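Local coordinates for protein nitrite transporter NirC (Salmonella enterica subsp. enterica serovar Typhimurium, PDB 4FC4) that forms a pentameric channel of the formate/nitrite transporter family that carries nitrite across the cytoplasmic membrane in both directions, at residues 77-89 / 101-113. Residues are numbered along the deposited sequence; the frame is centred on the assembly and turned at random.
Sequences SELFTGHTMFLTL and MWAILPQTWLGNL
Asn112 grips the extended segment 77-79, which leads into helix 80-93, through both ends of its amide. Asn112 ND2 donates to the backbone O of Glu78 at 2.8 Å in a nearly straight bond, with the acceptor in the plane of the amide. Asn112 OD1 accepts the backbone N-H of Phe80 (N to OD1 2.7 Å), just after the N-cap Leu79, so a first-turn N-H of the helix is met by a side chain of helix 98-125.

Followed outward, Phe80 behaves as a knob among Leu105, Thr108, Trp109 and Asn112. Its CB lies 3.2 Å from Asn112 OD1 and also meets the backbone N of Trp109. With CG anti to the backbone N (chi1 153°), the ring is laid against helix 98-125: Phe80 CD2 comes 3.3 Å from Leu105 O, which stands at the ring edge, and CE2 touches Leu105 CD2. Trp109 CD1 stands over the ring centre, within contact of CE1 and, at 4.2 Å, of the tip atom Phe80 CZ; the Phe80 and Trp109 planes, at 87°, define a T-shaped stack in which the indole supplies the edge.

One turn on, His83 ND1 and Thr108 OG1 share a hydrogen bond of 2.8 Å, while Thr108 CG2 lies over one face of the imidazole. His83 NE2 donates to Glu78 OE1 in a bond whose very short length is doubtful; partners at both nitrogens would restrain the ring's rotation. Beyond it the contact turns apolar, Leu87 CB meeting Met101 CG at 3.6 Å.

The two helices run antiparallel, 164° between directions and 9.1 Å at closest approach. Residues 77-79 separate helices 67-75 and 80-93, as in the broken transmembrane helix of formate/nitrite channels, and Asn112 braces that break. Helix 24-51 adds Ser31 O as a second acceptor for Asn112 ND2, Arg15 of helix 3-22 forms a salt bridge with Glu78, and helix 219-248 packs against Phe80 and accepts the indole N-H of Trp109 at Thr230 OG1.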
loop_
_atom_site.group_PDB
_atom_site.type_symbol
_atom_site.label_atom_id
_atom_site.label_comp_id
_atom_site.label_asym_id
_atom_site.label_seq_id
_atom_site.Cartn_x
_atom_site.Cartn_y
_atom_site.Cartn_z
ATOM N N SER B 77 5.109 24.203 4.068
ATOM C CA SER B 77 6.418 24.898 4.004
ATOM C C SER B 77 6.567 25.657 2.655
ATOM O O SER B 77 5.677 25.638 1.843
ATOM C CB SER B 77 7.516 23.865 4.148
ATOM O OG SER B 77 7.431 22.957 3.071
ATOM N N GLU B 78 7.691 26.292 2.382
ATOM C CA GLU B 78 7.886 26.887 1.030
ATOM C C GLU B 78 9.120 26.349 0.297
ATOM O O GLU B 78 10.219 26.476 0.788
ATOM C CB GLU B 78 7.894 28.422 1.093
ATOM C CG GLU B 78 6.652 28.958 1.791
ATOM C CD GLU B 78 5.342 28.847 0.969
ATOM O OE1 GLU B 78 5.375 28.595 -0.270
ATOM O OE2 GLU B 78 4.245 29.097 1.547
ATOM N N LEU B 79 8.917 25.730 -0.857
ATOM C CA LEU B 79 9.947 24.990 -1.563
ATOM C C LEU B 79 10.246 25.736 -2.836
ATOM O O LEU B 79 9.363 26.003 -3.639
ATOM C CB LEU B 79 9.450 23.556 -1.898
ATOM C CG LEU B 79 10.491 22.572 -2.487
ATOM C CD1 LEU B 79 11.739 22.498 -1.600
ATOM C CD2 LEU B 79 9.905 21.151 -2.779
ATOM N N PHE B 80 11.511 26.084 -3.031
ATOM C CA PHE B 80 11.866 26.911 -4.158
ATOM C C PHE B 80 11.438 26.234 -5.467
ATOM O O PHE B 80 10.947 26.926 -6.372
ATOM C CB PHE B 80 13.366 27.257 -4.157
ATOM C CG PHE B 80 13.916 27.533 -5.533
ATOM C CD1 PHE B 80 14.369 26.474 -6.341
ATOM C CD2 PHE B 80 13.938 28.844 -6.046
ATOM C CE1 PHE B 80 14.851 26.727 -7.625
ATOM C CE2 PHE B 80 14.407 29.093 -7.335
ATOM C CZ PHE B 80 14.871 28.043 -8.123
ATOM N N THR B 81 11.600 24.905 -5.573
ATOM C CA THR B 81 11.377 24.246 -6.871
ATOM C C THR B 81 9.915 24.298 -7.259
ATOM O O THR B 81 9.587 24.353 -8.425
ATOM C CB THR B 81 11.926 22.800 -6.919
ATOM O OG1 THR B 81 11.410 22.076 -5.801
ATOM C CG2 THR B 81 13.481 22.821 -6.846
ATOM N N GLY B 82 9.030 24.331 -6.267
ATOM C CA GLY B 82 7.578 24.423 -6.513
ATOM C C GLY B 82 7.223 25.874 -6.821
ATOM O O GLY B 82 6.363 26.142 -7.666
ATOM N N HIS B 83 7.899 26.804 -6.143
ATOM C CA HIS B 83 7.747 28.210 -6.443
ATOM C C HIS B 83 7.983 28.519 -7.904
ATOM O O HIS B 83 7.288 29.403 -8.479
ATOM C CB HIS B 83 8.604 29.082 -5.506
ATOM C CG HIS B 83 8.038 29.229 -4.109
ATOM N ND1 HIS B 83 8.416 30.211 -3.282
ATOM C CD2 HIS B 83 7.091 28.459 -3.405
ATOM C CE1 HIS B 83 7.743 30.128 -2.107
ATOM N NE2 HIS B 83 6.923 29.051 -2.175
ATOM N N THR B 84 8.922 27.799 -8.550
ATOM C CA THR B 84 9.181 28.094 -9.979
ATOM C C THR B 84 7.900 27.971 -10.834
ATOM O O THR B 84 7.650 28.862 -11.715
ATOM C CB THR B 84 10.300 27.255 -10.630
ATOM O OG1 THR B 84 9.894 25.903 -10.686
ATOM C CG2 THR B 84 11.618 27.388 -9.916
ATOM N N MET B 85 7.123 26.883 -10.583
ATOM C CA MET B 85 5.786 26.684 -11.199
ATOM C C MET B 85 4.711 27.656 -10.714
ATOM O O MET B 85 4.040 28.278 -11.545
ATOM C CB MET B 85 5.269 25.258 -11.030
ATOM C CG MET B 85 3.918 24.949 -11.683
ATOM S SD MET B 85 3.513 23.184 -11.395
ATOM C CE MET B 85 2.967 23.190 -9.691
ATOM N N PHE B 86 4.571 27.817 -9.396
ATOM C CA PHE B 86 3.446 28.558 -8.829
ATOM C C PHE B 86 3.493 30.001 -9.321
ATOM O O PHE B 86 2.479 30.592 -9.819
ATOM C CB PHE B 86 3.473 28.529 -7.272
ATOM C CG PHE B 86 3.058 27.204 -6.644
ATOM C CD1 PHE B 86 1.816 26.611 -6.927
ATOM C CD2 PHE B 86 3.906 26.548 -5.730
ATOM C CE1 PHE B 86 1.436 25.393 -6.320
ATOM C CE2 PHE B 86 3.538 25.334 -5.129
ATOM C CZ PHE B 86 2.313 24.751 -5.431
ATOM N N LEU B 87 4.687 30.575 -9.160
ATOM C CA LEU B 87 4.913 31.962 -9.494
ATOM C C LEU B 87 4.744 32.217 -10.982
ATOM O O LEU B 87 4.269 33.271 -11.370
ATOM C CB LEU B 87 6.262 32.427 -8.972
ATOM C CG LEU B 87 6.447 32.265 -7.456
ATOM C CD1 LEU B 87 7.767 32.884 -7.046
ATOM C CD2 LEU B 87 5.336 32.947 -6.670
ATOM N N THR B 88 5.069 31.232 -11.809
ATOM C CA THR B 88 4.943 31.381 -13.254
ATOM C C THR B 88 3.461 31.562 -13.595
ATOM O O THR B 88 3.075 32.567 -14.264
ATOM C CB THR B 88 5.546 30.156 -13.992
ATOM O OG1 THR B 88 6.980 30.247 -13.929
ATOM C CG2 THR B 88 5.091 30.099 -15.450
ATOM N N LEU B 89 2.656 30.606 -13.119
ATOM C CA LEU B 89 1.213 30.629 -13.271
ATOM C C LEU B 89 0.640 31.898 -12.674
ATOM O O LEU B 89 -0.297 32.468 -13.231
ATOM C CB LEU B 89 0.557 29.357 -12.661
ATOM C CG LEU B 89 0.904 28.109 -13.491
ATOM C CD1 LEU B 89 0.421 26.807 -12.879
ATOM C CD2 LEU B 89 0.319 28.245 -14.890
ATOM N N MET B 101 7.747 37.721 -8.962
ATOM C CA MET B 101 8.290 36.396 -9.134
ATOM C C MET B 101 9.812 36.371 -8.934
ATOM O O MET B 101 10.332 35.589 -8.132
ATOM C CB MET B 101 7.920 35.830 -10.509
ATOM C CG MET B 101 8.612 34.512 -10.819
ATOM S SD MET B 101 8.037 33.873 -12.385
ATOM C CE MET B 101 8.859 32.259 -12.454
ATOM N N TRP B 102 10.529 37.214 -9.672
ATOM C CA TRP B 102 11.986 37.253 -9.539
ATOM C C TRP B 102 12.520 37.813 -8.231
ATOM O O TRP B 102 13.616 37.481 -7.844
ATOM C CB TRP B 102 12.636 37.893 -10.759
ATOM C CG TRP B 102 12.275 37.217 -12.067
ATOM C CD1 TRP B 102 11.650 37.800 -13.169
ATOM C CD2 TRP B 102 12.526 35.815 -12.478
ATOM N NE1 TRP B 102 11.507 36.897 -14.201
ATOM C CE2 TRP B 102 12.002 35.689 -13.853
ATOM C CE3 TRP B 102 13.100 34.678 -11.858
ATOM C CZ2 TRP B 102 12.061 34.491 -14.558
ATOM C CZ3 TRP B 102 13.161 33.484 -12.589
ATOM C CH2 TRP B 102 12.656 33.396 -13.907
ATOM N N ALA B 103 11.760 38.614 -7.492
ATOM C CA ALA B 103 12.223 39.037 -6.177
ATOM C C ALA B 103 12.070 37.897 -5.134
ATOM O O ALA B 103 12.819 37.800 -4.162
ATOM C CB ALA B 103 11.463 40.265 -5.751
ATOM N N ILE B 104 11.111 37.013 -5.367
ATOM C CA ILE B 104 10.794 36.006 -4.409
ATOM C C ILE B 104 11.647 34.732 -4.542
ATOM O O ILE B 104 12.147 34.213 -3.529
ATOM C CB ILE B 104 9.281 35.686 -4.473
ATOM C CG1 ILE B 104 8.462 36.936 -4.030
ATOM C CG2 ILE B 104 8.979 34.443 -3.673
ATOM C CD1 ILE B 104 6.967 36.722 -3.998
ATOM N N LEU B 105 11.795 34.225 -5.774
ATOM C CA LEU B 105 12.475 32.946 -6.022
ATOM C C LEU B 105 13.843 32.852 -5.296
ATOM O O LEU B 105 14.097 31.841 -4.648
ATOM C CB LEU B 105 12.617 32.641 -7.530
ATOM C CG LEU B 105 11.380 32.123 -8.255
ATOM C CD1 LEU B 105 11.684 32.055 -9.729
ATOM C CD2 LEU B 105 10.907 30.731 -7.727
ATOM N N PRO B 106 14.717 33.889 -5.415
ATOM C CA PRO B 106 16.035 33.798 -4.744
ATOM C C PRO B 106 15.929 33.721 -3.196
ATOM O O PRO B 106 16.721 33.012 -2.538
ATOM C CB PRO B 106 16.771 35.109 -5.185
ATOM C CG PRO B 106 15.717 35.983 -5.817
ATOM C CD PRO B 106 14.648 35.038 -6.343
ATOM N N GLN B 107 14.991 34.474 -2.619
ATOM C CA GLN B 107 14.681 34.336 -1.201
ATOM C C GLN B 107 14.266 32.900 -0.808
ATOM O O GLN B 107 14.748 32.381 0.223
ATOM C CB GLN B 107 13.520 35.213 -0.812
ATOM C CG GLN B 107 13.650 36.692 -1.105
ATOM C CD GLN B 107 12.624 37.472 -0.276
ATOM O OE1 GLN B 107 12.697 38.683 -0.224
ATOM N NE2 GLN B 107 11.660 36.750 0.394
ATOM N N THR B 108 13.368 32.287 -1.580
ATOM C CA THR B 108 12.870 30.952 -1.208
ATOM C C THR B 108 14.080 30.025 -1.237
ATOM O O THR B 108 14.302 29.218 -0.341
ATOM C CB THR B 108 11.786 30.438 -2.166
ATOM O OG1 THR B 108 10.822 31.472 -2.447
ATOM C CG2 THR B 108 11.058 29.164 -1.561
ATOM N N TRP B 109 14.860 30.147 -2.299
ATOM C CA TRP B 109 16.106 29.422 -2.458
ATOM C C TRP B 109 16.989 29.560 -1.237
ATOM O O TRP B 109 17.444 28.548 -0.717
ATOM C CB TRP B 109 16.837 29.986 -3.679
ATOM C CG TRP B 109 17.935 29.110 -4.185
ATOM C CD1 TRP B 109 17.854 28.136 -5.178
ATOM C CD2 TRP B 109 19.324 29.072 -3.727
ATOM N NE1 TRP B 109 19.064 27.541 -5.377
ATOM C CE2 TRP B 109 19.991 28.040 -4.539
ATOM C CE3 TRP B 109 20.085 29.807 -2.794
ATOM C CZ2 TRP B 109 21.351 27.751 -4.394
ATOM C CZ3 TRP B 109 21.461 29.503 -2.658
ATOM C CH2 TRP B 109 22.082 28.529 -3.458
ATOM N N LEU B 110 17.268 30.808 -0.796
ATOM C CA LEU B 110 18.147 31.061 0.350
ATOM C C LEU B 110 17.600 30.426 1.635
ATOM O O LEU B 110 18.389 29.835 2.428
ATOM C CB LEU B 110 18.430 32.559 0.555
ATOM C CG LEU B 110 19.378 33.266 -0.460
ATOM C CD1 LEU B 110 19.428 34.775 -0.263
ATOM C CD2 LEU B 110 20.815 32.702 -0.526
ATOM N N GLY B 111 16.268 30.509 1.821
ATOM C CA GLY B 111 15.642 29.922 2.988
ATOM C C GLY B 111 15.790 28.416 2.980
ATOM O O GLY B 111 16.115 27.817 3.980
ATOM N N ASN B 112 15.504 27.795 1.842
ATOM C CA ASN B 112 15.685 26.366 1.664
ATOM C C ASN B 112 17.107 25.921 2.023
ATOM O O ASN B 112 17.285 24.867 2.654
ATOM C CB ASN B 112 15.375 25.988 0.231
ATOM C CG ASN B 112 13.897 26.040 -0.078
ATOM O OD1 ASN B 112 13.533 25.876 -1.230
ATOM N ND2 ASN B 112 13.025 26.255 0.950
ATOM N N LEU B 113 18.096 26.756 1.660
ATOM C CA LEU B 113 19.520 26.473 1.929
ATOM C C LEU B 113 19.803 26.488 3.441
ATOM O O LEU B 113 20.357 25.515 3.967
ATOM C CB LEU B 113 20.454 27.407 1.131
ATOM C CG LEU B 113 21.986 27.244 1.280
ATOM C CD1 LEU B 113 22.519 25.903 0.723
ATOM C CD2 LEU B 113 22.749 28.449 0.690
#